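Local coordinates for protein sulfur oxygenase/reductase (Halothiobacillus neapolitanus, PDB 6QPA) that probably catalyses the oxygen-dependent oxidation and disproportionation of sulfur as a sulfur oxygenase/reductase that carries a mononuclear iron site, at residues A[175-186]-A[275-286]. Numbering follows the deposited sequence.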
ATOM      1  N   PHE A 175     -40.139 -51.756  26.563  1.00 38.95           N
ATOM      2  CA  PHE A 175     -39.532 -50.689  25.771  1.00 33.36           C
ATOM      3  C   PHE A 175     -40.129 -50.648  24.372  1.00 33.61           C
ATOM      4  O   PHE A 175     -40.469 -49.573  23.856  1.00 32.87           O
ATOM      5  CB  PHE A 175     -38.011 -50.872  25.675  1.00 36.14           C
ATOM      6  CG  PHE A 175     -37.366 -49.977  24.654  1.00 30.18           C
ATOM      7  CD1 PHE A 175     -36.959 -48.687  24.996  1.00 30.71           C
ATOM      8  CD2 PHE A 175     -37.222 -50.393  23.335  1.00 34.78           C
ATOM      9  CE1 PHE A 175     -36.390 -47.833  24.040  1.00 32.15           C
ATOM     10  CE2 PHE A 175     -36.662 -49.552  22.372  1.00 34.60           C
ATOM     11  CZ  PHE A 175     -36.238 -48.279  22.716  1.00 33.91           C
ATOM     12  N   GLU A 176     -40.239 -51.815  23.731  1.00 31.82           N
ATOM     13  CA  GLU A 176     -40.763 -51.858  22.372  1.00 31.51           C
ATOM     14  C   GLU A 176     -42.167 -51.275  22.314  1.00 39.16           C
ATOM     15  O   GLU A 176     -42.476 -50.460  21.434  1.00 34.25           O
ATOM     16  CB  GLU A 176     -40.743 -53.302  21.858  1.00 29.06           C
ATOM     17  CG  GLU A 176     -39.329 -53.814  21.642  1.00 26.05           C
ATOM     18  CD  GLU A 176     -39.245 -55.280  21.221  1.00 40.65           C
ATOM     19  OE1 GLU A 176     -40.305 -55.888  20.963  1.00 38.77           O
ATOM     20  OE2 GLU A 176     -38.111 -55.812  21.114  1.00 32.60           O
ATOM     21  N   GLN A 177     -43.013 -51.638  23.289  1.00 36.84           N
ATOM     22  CA  GLN A 177     -44.369 -51.106  23.331  1.00 36.77           C
ATOM     23  C   GLN A 177     -44.370 -49.608  23.618  1.00 31.23           C
ATOM     24  O   GLN A 177     -45.139 -48.860  23.008  1.00 34.66           O
ATOM     25  CB  GLN A 177     -45.196 -51.856  24.385  1.00 32.26           C
ATOM     26  CG  GLN A 177     -45.454 -53.297  24.008  1.00 64.15           C
ATOM     27  CD  GLN A 177     -46.121 -54.092  25.130  1.00 80.94           C
ATOM     28  OE1 GLN A 177     -45.649 -54.104  26.271  1.00 88.48           O
ATOM     29  NE2 GLN A 177     -47.221 -54.755  24.806  1.00 82.02           N
ATOM     30  N   GLY A 178     -43.540 -49.158  24.560  1.00 32.43           N
ATOM     31  CA  GLY A 178     -43.507 -47.740  24.886  1.00 32.69           C
ATOM     32  C   GLY A 178     -42.937 -46.890  23.764  1.00 33.80           C
ATOM     33  O   GLY A 178     -43.431 -45.798  23.491  1.00 32.96           O
ATOM     34  N   ALA A 179     -41.868 -47.368  23.122  1.00 36.22           N
ATOM     35  CA  ALA A 179     -41.308 -46.651  21.979  1.00 36.07           C
ATOM     36  C   ALA A 179     -42.311 -46.590  20.836  1.00 32.77           C
ATOM     37  O   ALA A 179     -42.478 -45.541  20.195  1.00 31.60           O
ATOM     38  CB  ALA A 179     -40.013 -47.324  21.510  1.00 30.45           C
ATOM     39  N   THR A 180     -43.001 -47.706  20.583  1.00 28.87           N
ATOM     40  CA  THR A 180     -44.038 -47.721  19.564  1.00 29.08           C
ATOM     41  C   THR A 180     -45.099 -46.675  19.857  1.00 32.61           C
ATOM     42  O   THR A 180     -45.486 -45.907  18.971  1.00 36.35           O
ATOM     43  CB  THR A 180     -44.671 -49.105  19.481  1.00 32.62           C
ATOM     44  OG1 THR A 180     -43.708 -50.053  19.008  1.00 37.56           O
ATOM     45  CG2 THR A 180     -45.892 -49.090  18.573  1.00 27.18           C
ATOM     46  N   GLU A 181     -45.587 -46.626  21.100  1.00 30.07           N
ATOM     47  CA  GLU A 181     -46.626 -45.647  21.415  1.00 27.99           C
ATOM     48  C   GLU A 181     -46.110 -44.219  21.264  1.00 29.32           C
ATOM     49  O   GLU A 181     -46.811 -43.354  20.731  1.00 40.40           O
ATOM     50  CB  GLU A 181     -47.181 -45.895  22.828  1.00 28.15           C
ATOM     51  CG  GLU A 181     -48.388 -45.005  23.120  1.00 40.73           C
ATOM     52  CD  GLU A 181     -49.032 -45.234  24.493  1.00 51.20           C
ATOM     53  OE1 GLU A 181     -48.569 -46.112  25.267  1.00 53.99           O
ATOM     54  OE2 GLU A 181     -50.013 -44.512  24.783  1.00 50.04           O
ATOM     55  N   THR A 182     -44.869 -43.965  21.702  1.00 32.22           N
ATOM     56  CA  THR A 182     -44.266 -42.640  21.555  1.00 34.75           C
ATOM     57  C   THR A 182     -44.218 -42.220  20.090  1.00 38.82           C
ATOM     58  O   THR A 182     -44.608 -41.099  19.732  1.00 37.03           O
ATOM     59  CB  THR A 182     -42.839 -42.641  22.120  1.00 32.38           C
ATOM     60  OG1 THR A 182     -42.846 -43.033  23.491  1.00 30.54           O
ATOM     61  CG2 THR A 182     -42.212 -41.219  22.014  1.00 31.34           C
ATOM     62  N   LEU A 183     -43.723 -43.116  19.230  1.00 36.68           N
ATOM     63  CA  LEU A 183     -43.482 -42.786  17.827  1.00 34.22           C
ATOM     64  C   LEU A 183     -44.785 -42.613  17.056  1.00 37.03           C
ATOM     65  O   LEU A 183     -44.887 -41.744  16.180  1.00 28.71           O
ATOM     66  CB  LEU A 183     -42.606 -43.874  17.197  1.00 31.01           C
ATOM     67  CG  LEU A 183     -41.171 -43.882  17.720  1.00 26.08           C
ATOM     68  CD1 LEU A 183     -40.444 -45.185  17.415  1.00 25.99           C
ATOM     69  CD2 LEU A 183     -40.409 -42.653  17.133  1.00 25.84           C
ATOM     70  N   GLU A 184     -45.790 -43.429  17.372  1.00 33.54           N
ATOM     71  CA  GLU A 184     -47.095 -43.275  16.749  1.00 37.38           C
ATOM     72  C   GLU A 184     -47.736 -41.946  17.125  1.00 39.37           C
ATOM     73  O   GLU A 184     -48.411 -41.320  16.298  1.00 38.60           O
ATOM     74  CB  GLU A 184     -47.993 -44.440  17.157  1.00 33.57           C
ATOM     75  CG  GLU A 184     -47.568 -45.733  16.494  1.00 40.03           C
ATOM     76  CD  GLU A 184     -48.420 -46.925  16.900  1.00 44.94           C
ATOM     77  OE1 GLU A 184     -49.076 -46.861  17.958  1.00 46.16           O
ATOM     78  OE2 GLU A 184     -48.431 -47.925  16.151  1.00 48.50           O
ATOM     79  N   TRP A 185     -47.576 -41.523  18.384  1.00 35.75           N
ATOM     80  CA  TRP A 185     -48.078 -40.215  18.786  1.00 37.19           C
ATOM     81  C   TRP A 185     -47.394 -39.119  17.981  1.00 34.65           C
ATOM     82  O   TRP A 185     -48.051 -38.214  17.452  1.00 37.54           O
ATOM     83  CB  TRP A 185     -47.856 -40.007  20.284  1.00 36.38           C
ATOM     84  CG  TRP A 185     -48.607 -38.839  20.937  1.00 34.21           C
ATOM     85  CD1 TRP A 185     -49.745 -38.931  21.687  1.00 36.14           C
ATOM     86  CD2 TRP A 185     -48.251 -37.440  20.933  1.00 29.64           C
ATOM     87  NE1 TRP A 185     -50.122 -37.689  22.149  1.00 33.53           N
ATOM     88  CE2 TRP A 185     -49.227 -36.756  21.705  1.00 36.66           C
ATOM     89  CE3 TRP A 185     -47.204 -36.706  20.370  1.00 33.41           C
ATOM     90  CZ2 TRP A 185     -49.197 -35.362  21.916  1.00 34.29           C
ATOM     91  CZ3 TRP A 185     -47.172 -35.293  20.577  1.00 32.27           C
ATOM     92  CH2 TRP A 185     -48.161 -34.654  21.361  1.00 26.87           C
ATOM     93  N   MET A 186     -46.069 -39.210  17.855  1.00 33.96           N
ATOM     94  CA  MET A 186     -45.314 -38.185  17.141  1.00 33.42           C
ATOM     95  C   MET A 186     -45.709 -38.116  15.676  1.00 35.80           C
ATOM     96  O   MET A 186     -45.902 -37.020  15.137  1.00 33.01           O
ATOM     97  CB  MET A 186     -43.818 -38.448  17.285  1.00 33.88           C
ATOM     98  CG  MET A 186     -43.326 -38.246  18.710  1.00 37.29           C
ATOM     99  SD  MET A 186     -41.610 -38.727  19.011  1.00 40.11           S
ATOM    100  CE  MET A 186     -40.772 -37.612  17.953  1.00 37.32           C
ATOM    101  N   ASP A 275     -44.546 -31.530  25.631  1.00 29.48           N
ATOM    102  CA  ASP A 275     -45.967 -31.878  25.568  1.00 38.04           C
ATOM    103  C   ASP A 275     -46.269 -32.814  26.733  1.00 35.46           C
ATOM    104  O   ASP A 275     -45.606 -33.841  26.888  1.00 34.86           O
ATOM    105  CB  ASP A 275     -46.346 -32.529  24.237  1.00 33.83           C
ATOM    106  CG  ASP A 275     -47.827 -32.907  24.168  1.00 42.16           C
ATOM    107  OD1 ASP A 275     -48.252 -33.911  24.799  1.00 38.73           O
ATOM    108  OD2 ASP A 275     -48.577 -32.188  23.478  1.00 45.24           O
ATOM    109  N   TYR A 276     -47.226 -32.428  27.578  1.00 38.65           N
ATOM    110  CA  TYR A 276     -47.480 -33.187  28.799  1.00 41.68           C
ATOM    111  C   TYR A 276     -47.848 -34.639  28.489  1.00 41.07           C
ATOM    112  O   TYR A 276     -47.347 -35.578  29.121  1.00 45.14           O
ATOM    113  CB  TYR A 276     -48.592 -32.511  29.619  1.00 36.16           C
ATOM    114  CG  TYR A 276     -48.940 -33.318  30.849  1.00 39.25           C
ATOM    115  CD1 TYR A 276     -48.206 -33.165  32.025  1.00 41.86           C
ATOM    116  CD2 TYR A 276     -49.971 -34.251  30.828  1.00 35.00           C
ATOM    117  CE1 TYR A 276     -48.487 -33.915  33.150  1.00 47.05           C
ATOM    118  CE2 TYR A 276     -50.262 -35.023  31.963  1.00 38.71           C
ATOM    119  CZ  TYR A 276     -49.508 -34.849  33.112  1.00 46.54           C
ATOM    120  OH  TYR A 276     -49.772 -35.579  34.242  1.00 58.25           O
ATOM    121  N   GLU A 277     -48.738 -34.838  27.526  1.00 38.44           N
ATOM    122  CA  GLU A 277     -49.238 -36.177  27.248  1.00 40.88           C
ATOM    123  C   GLU A 277     -48.136 -37.074  26.683  1.00 38.16           C
ATOM    124  O   GLU A 277     -47.943 -38.201  27.150  1.00 34.63           O
ATOM    125  CB  GLU A 277     -50.430 -36.073  26.300  1.00 43.04           C
ATOM    126  CG  GLU A 277     -51.057 -37.382  25.878  1.00 51.13           C
ATOM    127  CD  GLU A 277     -52.256 -37.153  24.966  1.00 55.87           C
ATOM    128  OE1 GLU A 277     -52.072 -36.955  23.740  1.00 51.30           O
ATOM    129  OE2 GLU A 277     -53.389 -37.136  25.487  1.00 56.31           O
ATOM    130  N   LEU A 278     -47.395 -36.588  25.680  1.00 28.71           N
ATOM    131  CA  LEU A 278     -46.298 -37.379  25.129  1.00 31.06           C
ATOM    132  C   LEU A 278     -45.220 -37.626  26.169  1.00 33.13           C
ATOM    133  O   LEU A 278     -44.591 -38.694  26.188  1.00 31.81           O
ATOM    134  CB  LEU A 278     -45.704 -36.684  23.911  1.00 30.63           C
ATOM    135  CG  LEU A 278     -44.578 -37.486  23.241  1.00 33.35           C
ATOM    136  CD1 LEU A 278     -45.084 -38.837  22.750  1.00 31.77           C
ATOM    137  CD2 LEU A 278     -43.964 -36.688  22.081  1.00 36.01           C
ATOM    138  N   ARG A 279     -44.988 -36.639  27.037  1.00 31.83           N
ATOM    139  CA  ARG A 279     -44.004 -36.790  28.101  1.00 34.96           C
ATOM    140  C   ARG A 279     -44.321 -37.979  29.015  1.00 37.66           C
ATOM    141  O   ARG A 279     -43.416 -38.742  29.369  1.00 33.75           O
ATOM    142  CB  ARG A 279     -43.922 -35.487  28.882  1.00 33.50           C
ATOM    143  CG  ARG A 279     -43.016 -35.476  30.085  1.00 32.33           C
ATOM    144  CD  ARG A 279     -42.764 -34.038  30.420  1.00 38.78           C
ATOM    145  NE  ARG A 279     -42.332 -33.799  31.784  1.00 39.94           N
ATOM    146  CZ  ARG A 279     -41.743 -32.674  32.177  1.00 39.06           C
ATOM    147  NH1 ARG A 279     -41.492 -31.715  31.294  1.00 31.06           N
ATOM    148  NH2 ARG A 279     -41.398 -32.507  33.443  1.00 39.96           N
ATOM    149  N   GLN A 280     -45.598 -38.172  29.382  1.00 34.22           N
ATOM    150  CA  GLN A 280     -45.960 -39.322  30.216  1.00 37.51           C
ATOM    151  C   GLN A 280     -45.720 -40.632  29.477  1.00 37.37           C
ATOM    152  O   GLN A 280     -45.166 -41.580  30.043  1.00 39.84           O
ATOM    153  CB  GLN A 280     -47.431 -39.247  30.641  1.00 34.76           C
ATOM    154  CG  GLN A 280     -47.861 -37.954  31.313  1.00 37.78           C
ATOM    155  CD  GLN A 280     -46.859 -37.472  32.320  1.00 43.90           C
ATOM    156  OE1 GLN A 280     -46.508 -38.197  33.238  1.00 47.26           O
ATOM    157  NE2 GLN A 280     -46.392 -36.235  32.159  1.00 46.29           N
ATOM    158  N   ILE A 281     -46.130 -40.692  28.208  1.00 35.76           N
ATOM    159  CA  ILE A 281     -45.928 -41.883  27.388  1.00 37.81           C
ATOM    160  C   ILE A 281     -44.445 -42.215  27.289  1.00 35.26           C
ATOM    161  O   ILE A 281     -44.031 -43.354  27.528  1.00 38.48           O
ATOM    162  CB  ILE A 281     -46.541 -41.665  25.993  1.00 32.51           C
ATOM    163  CG1 ILE A 281     -48.070 -41.542  26.088  1.00 35.95           C
ATOM    164  CG2 ILE A 281     -46.060 -42.737  24.999  1.00 28.55           C
ATOM    165  CD1 ILE A 281     -48.723 -41.009  24.825  1.00 38.96           C
ATOM    166  N   HIS A 282     -43.618 -41.211  26.981  1.00 30.00           N
ATOM    167  CA  HIS A 282     -42.194 -41.466  26.769  1.00 33.46           C
ATOM    168  C   HIS A 282     -41.488 -41.740  28.092  1.00 30.70           C
ATOM    169  O   HIS A 282     -40.659 -42.652  28.176  1.00 30.00           O
ATOM    170  CB  HIS A 282     -41.542 -40.278  26.031  1.00 32.12           C
ATOM    171  CG  HIS A 282     -40.105 -40.505  25.626  1.00 26.14           C
ATOM    172  ND1 HIS A 282     -39.051 -39.810  26.188  1.00 30.92           N
ATOM    173  CD2 HIS A 282     -39.556 -41.316  24.691  1.00 26.98           C
ATOM    174  CE1 HIS A 282     -37.915 -40.187  25.624  1.00 28.72           C
ATOM    175  NE2 HIS A 282     -38.192 -41.111  24.718  1.00 32.70           N
ATOM    176  N   ASN A 283     -41.816 -40.971  29.141  1.00 29.01           N
ATOM    177  CA  ASN A 283     -41.211 -41.221  30.445  1.00 33.01           C
ATOM    178  C   ASN A 283     -41.487 -42.646  30.905  1.00 36.83           C
ATOM    179  O   ASN A 283     -40.565 -43.373  31.282  1.00 32.34           O
ATOM    180  CB  ASN A 283     -41.730 -40.221  31.494  1.00 30.39           C
ATOM    181  CG  ASN A 283     -41.046 -38.866  31.386  1.00 34.32           C
ATOM    182  OD1 ASN A 283     -40.233 -38.651  30.493  1.00 31.45           O
ATOM    183  ND2 ASN A 283     -41.367 -37.955  32.294  1.00 31.16           N
ATOM    184  N   ASN A 284     -42.754 -43.067  30.863  1.00 35.08           N
ATOM    185  CA  ASN A 284     -43.115 -44.371  31.411  1.00 37.11           C
ATOM    186  C   ASN A 284     -42.827 -45.525  30.458  1.00 40.28           C
ATOM    187  O   ASN A 284     -42.496 -46.627  30.907  1.00 39.82           O
ATOM    188  CB  ASN A 284     -44.584 -44.354  31.815  1.00 31.31           C
ATOM    189  CG  ASN A 284     -44.848 -43.356  32.912  1.00 37.89           C
ATOM    190  OD1 ASN A 284     -44.066 -43.247  33.857  1.00 45.83           O
ATOM    191  ND2 ASN A 284     -45.931 -42.611  32.793  1.00 43.59           N
ATOM    192  N   GLY A 285     -42.928 -45.293  29.160  1.00 36.26           N
ATOM    193  CA  GLY A 285     -42.769 -46.355  28.200  1.00 37.76           C
ATOM    194  C   GLY A 285     -41.361 -46.500  27.658  1.00 33.92           C
ATOM    195  O   GLY A 285     -41.030 -47.568  27.144  1.00 36.71           O
ATOM    196  N   VAL A 286     -40.527 -45.461  27.757  1.00 32.79           N
ATOM    197  CA  VAL A 286     -39.179 -45.526  27.193  1.00 35.67           C
ATOM    198  C   VAL A 286     -38.137 -45.253  28.277  1.00 36.29           C
ATOM    199  O   VAL A 286     -37.321 -46.124  28.591  1.00 32.03           O
ATOM    200  CB  VAL A 286     -39.003 -44.557  26.008  1.00 34.92           C
ATOM    201  CG1 VAL A 286     -37.535 -44.558  25.529  1.00 25.53           C
ATOM    202  CG2 VAL A 286     -39.940 -44.931  24.865  1.00 33.37           C
TER
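Gly178 O, beside Ile281 CG2 of the facing helix, is gripped twice: by Thr182 N and, from the other face of its carbonyl plane, by Thr182 OG1 at 2.8 Å. With OG1 beside the backbone N (chi1 -58°), Thr182 can reach that oxygen while CG2, anti to the same N, meets His282 CD2 and Leu278 CD1; the side chain sits as a knob among Leu278, Ile281, His282 and Val286. Ile281 and Val286 fill matching holes in helix 175-186, which runs antiparallel to helix 276-286 with axes 7.8 Å apart. The absence of a side chain at both glycines lets the backbones come close: Gly178 CA lies 3.4 Å from Gly285 O in a CA-H...O contact. At the other end the Trp185 indole reaches across. Its NE1 gives a nearly straight bond of 2.6 Å to Glu277 OE1, which lies in the ring plane but is met on its anti side, the carboxylate standing almost perpendicular (88°). Leu278 CB covers one face of the Trp185 six-membered ring, 3.8 Å from its centroid, while Asp275 OD2 comes within 3.3 Å of Trp185 CH2 at the edge. Asp275 also N-caps helix 276-286, its OD1 accepting from Leu278 N. With an alanine in place of the indole, Glu277 OE1 is likely to lose its donor and Leu278 the ring it covers. Leu183 and Met186 turn to strands 193-204 and 251-259 of the antiparallel sheet, and Leu307 of a second subunit packs on Trp185. Apolar interlocking and close backbone approach at Gly178 and Gly285 thus join the pair, while one short bond to a carboxylate, with Leu278 on the face, probably sets the indole's orientation.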